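Local structure of cytochrome P450 (CYP102L1) (Mycobacterium phage Adler, 6N6Q) at residues L328-L333 and K392-S397; I150-E155 and S461-R466. The protein binds a haem group and, as a member of the cytochrome P450 family, probably catalyses the oxidation of a substrate with molecular oxygen. All blocks are in the same frame, centred on the assembly; numbering follows the deposited sequence.

Contact 1 of 2, residues L328-L333 and K392-S397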
ATOM      1  N   LEU A 328      -6.274  -8.840  18.599  1.00 53.41           N
ATOM      2  CA  LEU A 328      -7.472  -9.043  17.785  1.00 56.25           C
ATOM      3  C   LEU A 328      -7.124 -10.033  16.680  1.00 59.68           C
ATOM      4  O   LEU A 328      -6.763  -9.656  15.565  1.00 64.04           O
ATOM      5  CB  LEU A 328      -7.971  -7.719  17.218  1.00 52.33           C
ATOM      6  CG  LEU A 328      -8.348  -6.649  18.243  1.00 52.58           C
ATOM      7  CD1 LEU A 328      -8.703  -5.339  17.555  1.00 46.37           C
ATOM      8  CD2 LEU A 328      -9.499  -7.126  19.116  1.00 50.45           C
ATOM      9  N   ARG A 329      -7.237 -11.325  17.002  1.00 58.55           N
ATOM     10  CA  ARG A 329      -6.828 -12.367  16.063  1.00 59.90           C
ATOM     11  C   ARG A 329      -7.726 -12.398  14.832  1.00 63.67           C
ATOM     12  O   ARG A 329      -7.237 -12.424  13.696  1.00 63.62           O
ATOM     13  CB  ARG A 329      -6.833 -13.731  16.753  1.00 64.73           C
ATOM     14  CG  ARG A 329      -6.929 -14.897  15.777  1.00 68.25           C
ATOM     15  CD  ARG A 329      -7.227 -16.209  16.479  1.00 67.88           C
ATOM     16  NE  ARG A 329      -7.724 -17.221  15.549  1.00 71.36           N
ATOM     17  CZ  ARG A 329      -6.948 -18.049  14.857  1.00 82.10           C
ATOM     18  NH1 ARG A 329      -5.629 -17.991  14.985  1.00 84.31           N
ATOM     19  NH2 ARG A 329      -7.492 -18.937  14.034  1.00 78.19           N
ATOM     20  N   TYR A 330      -9.047 -12.406  15.035  1.00 56.78           N
ATOM     21  CA  TYR A 330      -9.952 -12.581  13.904  1.00 59.65           C
ATOM     22  C   TYR A 330      -9.931 -11.372  12.977  1.00 54.86           C
ATOM     23  O   TYR A 330      -9.998 -11.525  11.753  1.00 56.57           O
ATOM     24  CB  TYR A 330     -11.373 -12.853  14.392  1.00 58.99           C
ATOM     25  CG  TYR A 330     -12.319 -13.201  13.266  1.00 51.42           C
ATOM     26  CD1 TYR A 330     -12.302 -14.463  12.688  1.00 56.13           C
ATOM     27  CD2 TYR A 330     -13.221 -12.266  12.775  1.00 54.53           C
ATOM     28  CE1 TYR A 330     -13.160 -14.787  11.654  1.00 53.85           C
ATOM     29  CE2 TYR A 330     -14.083 -12.582  11.741  1.00 58.40           C
ATOM     30  CZ  TYR A 330     -14.048 -13.844  11.185  1.00 56.74           C
ATOM     31  OH  TYR A 330     -14.903 -14.166  10.157  1.00 61.36           O
ATOM     32  N   LEU A 331      -9.840 -10.163  13.538  1.00 61.09           N
ATOM     33  CA  LEU A 331      -9.753  -8.976  12.694  1.00 53.23           C
ATOM     34  C   LEU A 331      -8.475  -8.980  11.866  1.00 53.64           C
ATOM     35  O   LEU A 331      -8.469  -8.494  10.730  1.00 44.41           O
ATOM     36  CB  LEU A 331      -9.838  -7.711  13.548  1.00 53.35           C
ATOM     37  CG  LEU A 331     -10.085  -6.410  12.782  1.00 57.54           C
ATOM     38  CD1 LEU A 331     -11.283  -6.558  11.855  1.00 56.33           C
ATOM     39  CD2 LEU A 331     -10.293  -5.252  13.744  1.00 46.80           C
ATOM     40  N   ARG A 332      -7.388  -9.529  12.413  1.00 54.59           N
ATOM     41  CA  ARG A 332      -6.173  -9.702  11.625  1.00 55.59           C
ATOM     42  C   ARG A 332      -6.391 -10.702  10.495  1.00 55.30           C
ATOM     43  O   ARG A 332      -5.852 -10.536   9.394  1.00 52.70           O
ATOM     44  CB  ARG A 332      -5.025 -10.147  12.531  1.00 51.91           C
ATOM     45  CG  ARG A 332      -3.750 -10.535  11.799  1.00 62.97           C
ATOM     46  CD  ARG A 332      -3.198  -9.386  10.964  1.00 67.06           C
ATOM     47  NE  ARG A 332      -1.871  -9.700  10.443  1.00 64.16           N
ATOM     48  CZ  ARG A 332      -0.737  -9.370  11.051  1.00 69.14           C
ATOM     49  NH1 ARG A 332      -0.767  -8.705  12.199  1.00 65.55           N
ATOM     50  NH2 ARG A 332       0.428  -9.702  10.513  1.00 71.94           N
ATOM     51  N   LEU A 333      -7.189 -11.745  10.746  1.00 52.55           N
ATOM     52  CA  LEU A 333      -7.489 -12.709   9.693  1.00 57.54           C
ATOM     53  C   LEU A 333      -8.379 -12.107   8.616  1.00 53.74           C
ATOM     54  O   LEU A 333      -8.348 -12.558   7.465  1.00 54.86           O
ATOM     55  CB  LEU A 333      -8.146 -13.956  10.288  1.00 55.18           C
ATOM     56  CG  LEU A 333      -7.271 -14.821  11.195  1.00 57.42           C
ATOM     57  CD1 LEU A 333      -8.009 -16.089  11.596  1.00 55.86           C
ATOM     58  CD2 LEU A 333      -5.954 -15.154  10.514  1.00 42.90           C
ATOM     59  N   LYS A 392     -12.998 -15.987   3.048  1.00 59.50           N
ATOM     60  CA  LYS A 392     -13.092 -16.829   4.240  1.00 62.12           C
ATOM     61  C   LYS A 392     -11.903 -16.515   5.141  1.00 60.61           C
ATOM     62  O   LYS A 392     -10.796 -17.031   4.916  1.00 58.06           O
ATOM     63  CB  LYS A 392     -13.132 -18.311   3.878  1.00 60.26           C
ATOM     64  CG  LYS A 392     -14.194 -18.675   2.852  1.00 64.94           C
ATOM     65  CD  LYS A 392     -14.156 -20.154   2.494  1.00 75.21           C
ATOM     66  CE  LYS A 392     -14.683 -21.019   3.627  1.00 77.15           C
ATOM     67  NZ  LYS A 392     -14.870 -22.432   3.195  1.00 77.27           N
ATOM     68  N   PRO A 393     -12.089 -15.673   6.161  1.00 57.20           N
ATOM     69  CA  PRO A 393     -10.951 -15.291   7.015  1.00 50.46           C
ATOM     70  C   PRO A 393     -10.298 -16.460   7.730  1.00 59.97           C
ATOM     71  O   PRO A 393      -9.077 -16.443   7.925  1.00 57.45           O
ATOM     72  CB  PRO A 393     -11.578 -14.305   8.011  1.00 55.81           C
ATOM     73  CG  PRO A 393     -12.793 -13.782   7.315  1.00 62.21           C
ATOM     74  CD  PRO A 393     -13.313 -14.928   6.498  1.00 63.63           C
ATOM     75  N   GLU A 394     -11.072 -17.477   8.123  1.00 60.39           N
ATOM     76  CA  GLU A 394     -10.503 -18.613   8.838  1.00 60.87           C
ATOM     77  C   GLU A 394      -9.472 -19.364   8.004  1.00 64.36           C
ATOM     78  O   GLU A 394      -8.673 -20.126   8.561  1.00 58.37           O
ATOM     79  CB  GLU A 394     -11.612 -19.570   9.285  1.00 63.10           C
ATOM     80  CG  GLU A 394     -12.462 -19.060  10.444  1.00 70.07           C
ATOM     81  CD  GLU A 394     -13.680 -18.271   9.990  1.00 81.61           C
ATOM     82  OE1 GLU A 394     -13.683 -17.774   8.840  1.00 68.16           O
ATOM     83  OE2 GLU A 394     -14.638 -18.154  10.786  1.00 69.29           O
ATOM     84  N   ARG A 395      -9.473 -19.160   6.685  1.00 57.57           N
ATOM     85  CA  ARG A 395      -8.481 -19.791   5.822  1.00 61.78           C
ATOM     86  C   ARG A 395      -7.064 -19.356   6.171  1.00 63.05           C
ATOM     87  O   ARG A 395      -6.129 -20.160   6.079  1.00 64.72           O
ATOM     88  CB  ARG A 395      -8.789 -19.456   4.362  1.00 69.06           C
ATOM     89  CG  ARG A 395      -7.750 -19.922   3.363  1.00 64.82           C
ATOM     90  CD  ARG A 395      -7.743 -19.027   2.134  1.00 62.40           C
ATOM     91  NE  ARG A 395      -9.089 -18.619   1.739  1.00 58.29           N
ATOM     92  CZ  ARG A 395      -9.925 -19.375   1.034  1.00 64.00           C
ATOM     93  NH1 ARG A 395      -9.559 -20.591   0.648  1.00 60.42           N
ATOM     94  NH2 ARG A 395     -11.129 -18.918   0.717  1.00 59.65           N
ATOM     95  N   MET A 396      -6.886 -18.101   6.581  1.00 58.46           N
ATOM     96  CA  MET A 396      -5.558 -17.532   6.773  1.00 63.73           C
ATOM     97  C   MET A 396      -4.940 -17.878   8.122  1.00 64.22           C
ATOM     98  O   MET A 396      -3.941 -17.257   8.502  1.00 68.41           O
ATOM     99  CB  MET A 396      -5.611 -16.012   6.598  1.00 57.97           C
ATOM    100  CG  MET A 396      -6.105 -15.571   5.231  1.00 55.88           C
ATOM    101  SD  MET A 396      -5.160 -16.314   3.885  1.00 59.97           S
ATOM    102  CE  MET A 396      -3.540 -15.605   4.174  1.00 57.38           C
ATOM    103  N   SER A 397      -5.494 -18.845   8.848  1.00 65.14           N
ATOM    104  CA  SER A 397      -4.876 -19.279  10.091  1.00 67.57           C
ATOM    105  C   SER A 397      -3.631 -20.114   9.802  1.00 73.24           C
ATOM    106  O   SER A 397      -3.457 -20.666   8.712  1.00 71.64           O
ATOM    107  CB  SER A 397      -5.865 -20.087  10.932  1.00 64.17           C
ATOM    108  OG  SER A 397      -6.129 -21.345  10.338  1.00 68.69           O
TER
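L333 reaches from the first turns of helix 329-341 into the short 3-10 turn at 393-395. Its CD2 comes up to the backbone of M396, 3.5 Å from M396 O, and also meets M396 CB, whereas CD1 sits over one face of the R329 guanidinium, offset toward its rim. Nearer the backbone, L333 CB lies 3.6 Å from P393 O, a carbonyl already engaged by M396 N. P393 is also met by Y330. With CG anti to its own backbone N (chi1 -173°), Y330 directs its phenol end across the proline, bringing Y330 OH to 3.6 Å from P393 CG. At the edge of the same ring E394 CD lies in plane; E394 OE2 is 3.8 Å from Y330 CE1, and ring and carboxylate planes are 73° apart. The E394 chain leaves its backbone away from the helix, and its bend at chi2 returns the carboxylate to the tyrosine. Beside this apolar centre the extended chain of the exposed R329 brings R329 NH2 to 3.7 Å from S397 CB. S397 OG bonds to N400 N, capping helix 398-402, and more weakly to E394 O. The M396 side chain instead leads away from L328-L333, against D336, E337, R340 and W384. R395 points away from L328-L333 and forms salt bridges with E337 and D387. This is the P450 pairing of the K helix, which carries the ExxR motif (E337, R340), with the PERF-like segment P393-M396, whose R395 completes the Glu-Arg-Arg triad.

Contact 2 of 2, residues I150-E155 and S461-R466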
ATOM      1  N   ILE A 150     -21.355   7.237   1.862  1.00 56.85           N
ATOM      2  CA  ILE A 150     -19.960   7.635   1.994  1.00 58.47           C
ATOM      3  C   ILE A 150     -19.146   6.944   0.913  1.00 59.72           C
ATOM      4  O   ILE A 150     -19.194   5.715   0.781  1.00 62.59           O
ATOM      5  CB  ILE A 150     -19.417   7.294   3.392  1.00 63.04           C
ATOM      6  CG1 ILE A 150     -20.094   8.163   4.453  1.00 62.41           C
ATOM      7  CG2 ILE A 150     -17.907   7.445   3.435  1.00 56.41           C
ATOM      8  CD1 ILE A 150     -19.627   7.881   5.862  1.00 58.17           C
ATOM      9  N   ASP A 151     -18.404   7.730   0.137  1.00 56.00           N
ATOM     10  CA  ASP A 151     -17.425   7.167  -0.786  1.00 59.22           C
ATOM     11  C   ASP A 151     -16.246   6.642   0.023  1.00 63.05           C
ATOM     12  O   ASP A 151     -15.442   7.422   0.545  1.00 65.12           O
ATOM     13  CB  ASP A 151     -16.986   8.217  -1.802  1.00 60.89           C
ATOM     14  CG  ASP A 151     -16.108   7.637  -2.895  1.00 77.50           C
ATOM     15  OD1 ASP A 151     -14.971   8.121  -3.075  1.00 66.75           O
ATOM     16  OD2 ASP A 151     -16.551   6.677  -3.562  1.00 84.48           O
ATOM     17  N   ILE A 152     -16.149   5.321   0.140  1.00 58.72           N
ATOM     18  CA  ILE A 152     -15.244   4.674   1.089  1.00 59.98           C
ATOM     19  C   ILE A 152     -13.777   4.818   0.685  1.00 52.83           C
ATOM     20  O   ILE A 152     -12.959   5.191   1.539  1.00 53.29           O
ATOM     21  CB  ILE A 152     -15.628   3.196   1.285  1.00 59.20           C
ATOM     22  CG1 ILE A 152     -17.051   3.093   1.832  1.00 56.72           C
ATOM     23  CG2 ILE A 152     -14.655   2.505   2.228  1.00 51.39           C
ATOM     24  CD1 ILE A 152     -17.236   3.768   3.175  1.00 50.85           C
ATOM     25  N   PRO A 153     -13.377   4.538  -0.566  1.00 59.32           N
ATOM     26  CA  PRO A 153     -11.945   4.669  -0.896  1.00 51.19           C
ATOM     27  C   PRO A 153     -11.394   6.072  -0.698  1.00 50.17           C
ATOM     28  O   PRO A 153     -10.265   6.224  -0.216  1.00 48.89           O
ATOM     29  CB  PRO A 153     -11.886   4.240  -2.370  1.00 49.53           C
ATOM     30  CG  PRO A 153     -13.070   3.371  -2.554  1.00 57.92           C
ATOM     31  CD  PRO A 153     -14.136   3.989  -1.705  1.00 58.99           C
ATOM     32  N   ALA A 154     -12.161   7.108  -1.049  1.00 47.19           N
ATOM     33  CA  ALA A 154     -11.662   8.471  -0.892  1.00 53.77           C
ATOM     34  C   ALA A 154     -11.525   8.847   0.579  1.00 54.01           C
ATOM     35  O   ALA A 154     -10.525   9.456   0.977  1.00 54.62           O
ATOM     36  CB  ALA A 154     -12.580   9.459  -1.611  1.00 54.18           C
ATOM     37  N   GLU A 155     -12.519   8.498   1.397  1.00 52.37           N
ATOM     38  CA  GLU A 155     -12.449   8.813   2.821  1.00 47.81           C
ATOM     39  C   GLU A 155     -11.286   8.090   3.487  1.00 46.19           C
ATOM     40  O   GLU A 155     -10.522   8.691   4.252  1.00 43.62           O
ATOM     41  CB  GLU A 155     -13.769   8.454   3.504  1.00 52.74           C
ATOM     42  CG  GLU A 155     -14.918   9.381   3.151  1.00 58.61           C
ATOM     43  CD  GLU A 155     -14.917  10.656   3.972  1.00 62.85           C
ATOM     44  OE1 GLU A 155     -14.388  10.636   5.104  1.00 64.15           O
ATOM     45  OE2 GLU A 155     -15.450  11.678   3.488  1.00 70.01           O
ATOM     46  N   SER A 461     -13.929   0.253  -6.979  1.00 54.05           N
ATOM     47  CA  SER A 461     -14.519   1.371  -7.700  1.00 57.21           C
ATOM     48  C   SER A 461     -16.006   1.478  -7.387  1.00 61.12           C
ATOM     49  O   SER A 461     -16.714   0.468  -7.331  1.00 63.25           O
ATOM     50  CB  SER A 461     -14.310   1.220  -9.210  1.00 58.43           C
ATOM     51  OG  SER A 461     -14.942   0.053  -9.707  1.00 58.36           O
ATOM     52  N   ASP A 462     -16.468   2.715  -7.181  1.00 62.52           N
ATOM     53  CA  ASP A 462     -17.872   3.013  -6.888  1.00 58.99           C
ATOM     54  C   ASP A 462     -18.334   2.347  -5.592  1.00 65.74           C
ATOM     55  O   ASP A 462     -19.501   1.970  -5.454  1.00 64.68           O
ATOM     56  CB  ASP A 462     -18.779   2.612  -8.058  1.00 69.62           C
ATOM     57  CG  ASP A 462     -20.132   3.299  -8.014  1.00 87.96           C
ATOM     58  OD1 ASP A 462     -20.361   4.115  -7.096  1.00 97.89           O
ATOM     59  OD2 ASP A 462     -20.969   3.019  -8.901  1.00 78.67           O
ATOM     60  N   LEU A 463     -17.427   2.204  -4.628  1.00 64.86           N
ATOM     61  CA  LEU A 463     -17.749   1.589  -3.345  1.00 60.33           C
ATOM     62  C   LEU A 463     -18.346   2.641  -2.417  1.00 58.92           C
ATOM     63  O   LEU A 463     -17.667   3.600  -2.036  1.00 57.46           O
ATOM     64  CB  LEU A 463     -16.510   0.958  -2.715  1.00 57.17           C
ATOM     65  CG  LEU A 463     -16.747   0.235  -1.388  1.00 56.34           C
ATOM     66  CD1 LEU A 463     -17.701  -0.934  -1.577  1.00 55.43           C
ATOM     67  CD2 LEU A 463     -15.430  -0.233  -0.790  1.00 58.31           C
ATOM     68  N   GLN A 464     -19.616   2.461  -2.061  1.00 63.32           N
ATOM     69  CA  GLN A 464     -20.323   3.368  -1.169  1.00 57.68           C
ATOM     70  C   GLN A 464     -20.961   2.568  -0.045  1.00 59.99           C
ATOM     71  O   GLN A 464     -21.643   1.570  -0.299  1.00 60.96           O
ATOM     72  CB  GLN A 464     -21.395   4.167  -1.918  1.00 62.92           C
ATOM     73  CG  GLN A 464     -20.853   5.266  -2.815  1.00 64.05           C
ATOM     74  CD  GLN A 464     -21.956   6.034  -3.521  1.00 70.33           C
ATOM     75  OE1 GLN A 464     -22.952   5.454  -3.955  1.00 78.38           O
ATOM     76  NE2 GLN A 464     -21.786   7.347  -3.634  1.00 69.83           N
ATOM     77  N   LEU A 465     -20.736   3.003   1.191  1.00 55.24           N
ATOM     78  CA  LEU A 465     -21.356   2.406   2.362  1.00 57.57           C
ATOM     79  C   LEU A 465     -22.132   3.471   3.125  1.00 59.29           C
ATOM     80  O   LEU A 465     -21.934   4.674   2.933  1.00 59.66           O
ATOM     81  CB  LEU A 465     -20.315   1.760   3.288  1.00 56.06           C
ATOM     82  CG  LEU A 465     -19.533   0.555   2.763  1.00 63.81           C
ATOM     83  CD1 LEU A 465     -18.547   0.066   3.813  1.00 54.09           C
ATOM     84  CD2 LEU A 465     -20.475  -0.563   2.343  1.00 53.82           C
ATOM     85  N   ARG A 466     -23.027   3.011   3.993  1.00 65.34           N
ATOM     86  CA  ARG A 466     -23.766   3.888   4.886  1.00 65.68           C
ATOM     87  C   ARG A 466     -23.688   3.331   6.298  1.00 62.29           C
ATOM     88  O   ARG A 466     -23.655   2.114   6.502  1.00 64.05           O
ATOM     89  CB  ARG A 466     -25.228   4.044   4.450  1.00 69.50           C
ATOM     90  CG  ARG A 466     -25.967   5.157   5.172  1.00 79.53           C
ATOM     91  CD  ARG A 466     -27.131   5.669   4.344  1.00 84.42           C
ATOM     92  NE  ARG A 466     -28.075   4.607   4.013  1.00 89.89           N
ATOM     93  CZ  ARG A 466     -29.120   4.764   3.206  1.00 92.15           C
ATOM     94  NH1 ARG A 466     -29.354   5.944   2.645  1.00 88.10           N
ATOM     95  NH2 ARG A 466     -29.929   3.743   2.961  1.00 79.85           N
TER
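I150 O receives two approaches from strand 464-469: L465 N donates a hydrogen bond of 3.1 Å lying in the carbonyl plane, and Q464 CA makes a CA-H...O contact of 3.3 Å. In return I150 N bonds to L465 O at 2.8 Å, almost straight at 171°, completing an antiparallel hydrogen-bonded pair. D151 and Q464 form the following non-hydrogen-bonded pair, their side chains on the opposite face from I150 and L465. Strand 150-151 is thus an outer strand of the three-stranded antiparallel sheet usually called beta 3 in P450s, with 464-469 in its middle. The chain then turns straight into helix 152-169, with D151 at the N-cap position. I152 N still reaches back to L463 O at 3.2 Å, extending the pairing into the helix start. The I152 side chain packs across two leucines. Its CG1 meets L465 CG at 3.7 Å, and the turn at chi2 (-61°) lays CD1 against L465 CB; from the other leucine, L463 CD2 touches I152 CB at 4.0 Å. P153 CD rests on L463 O and L463 CB. Beyond them, L291 of helix 265-296 touches both I152 and L465.

Both contacts are largely buried and each has a side chain about 13 Å from the haem, yet their centres lie 24 Å apart and they do not touch. Along the chain, contact 1 is nested within the span closed by contact 2, which brings a strand-to-helix junction near residue 150 together with the C-terminal part of the chain. They share no helix or strand. Contact 2 closes a sheet edge with three main-chain hydrogen bonds, two between strands and one from the helix start, backed by apolar branches facing helix 265-296. Contact 1, beside the Glu-Arg-Arg site, sets helix side chains against side chains and carbonyls of a turn, without hydrogen bonds between its segments and with the exposed R329 and E394 at its border.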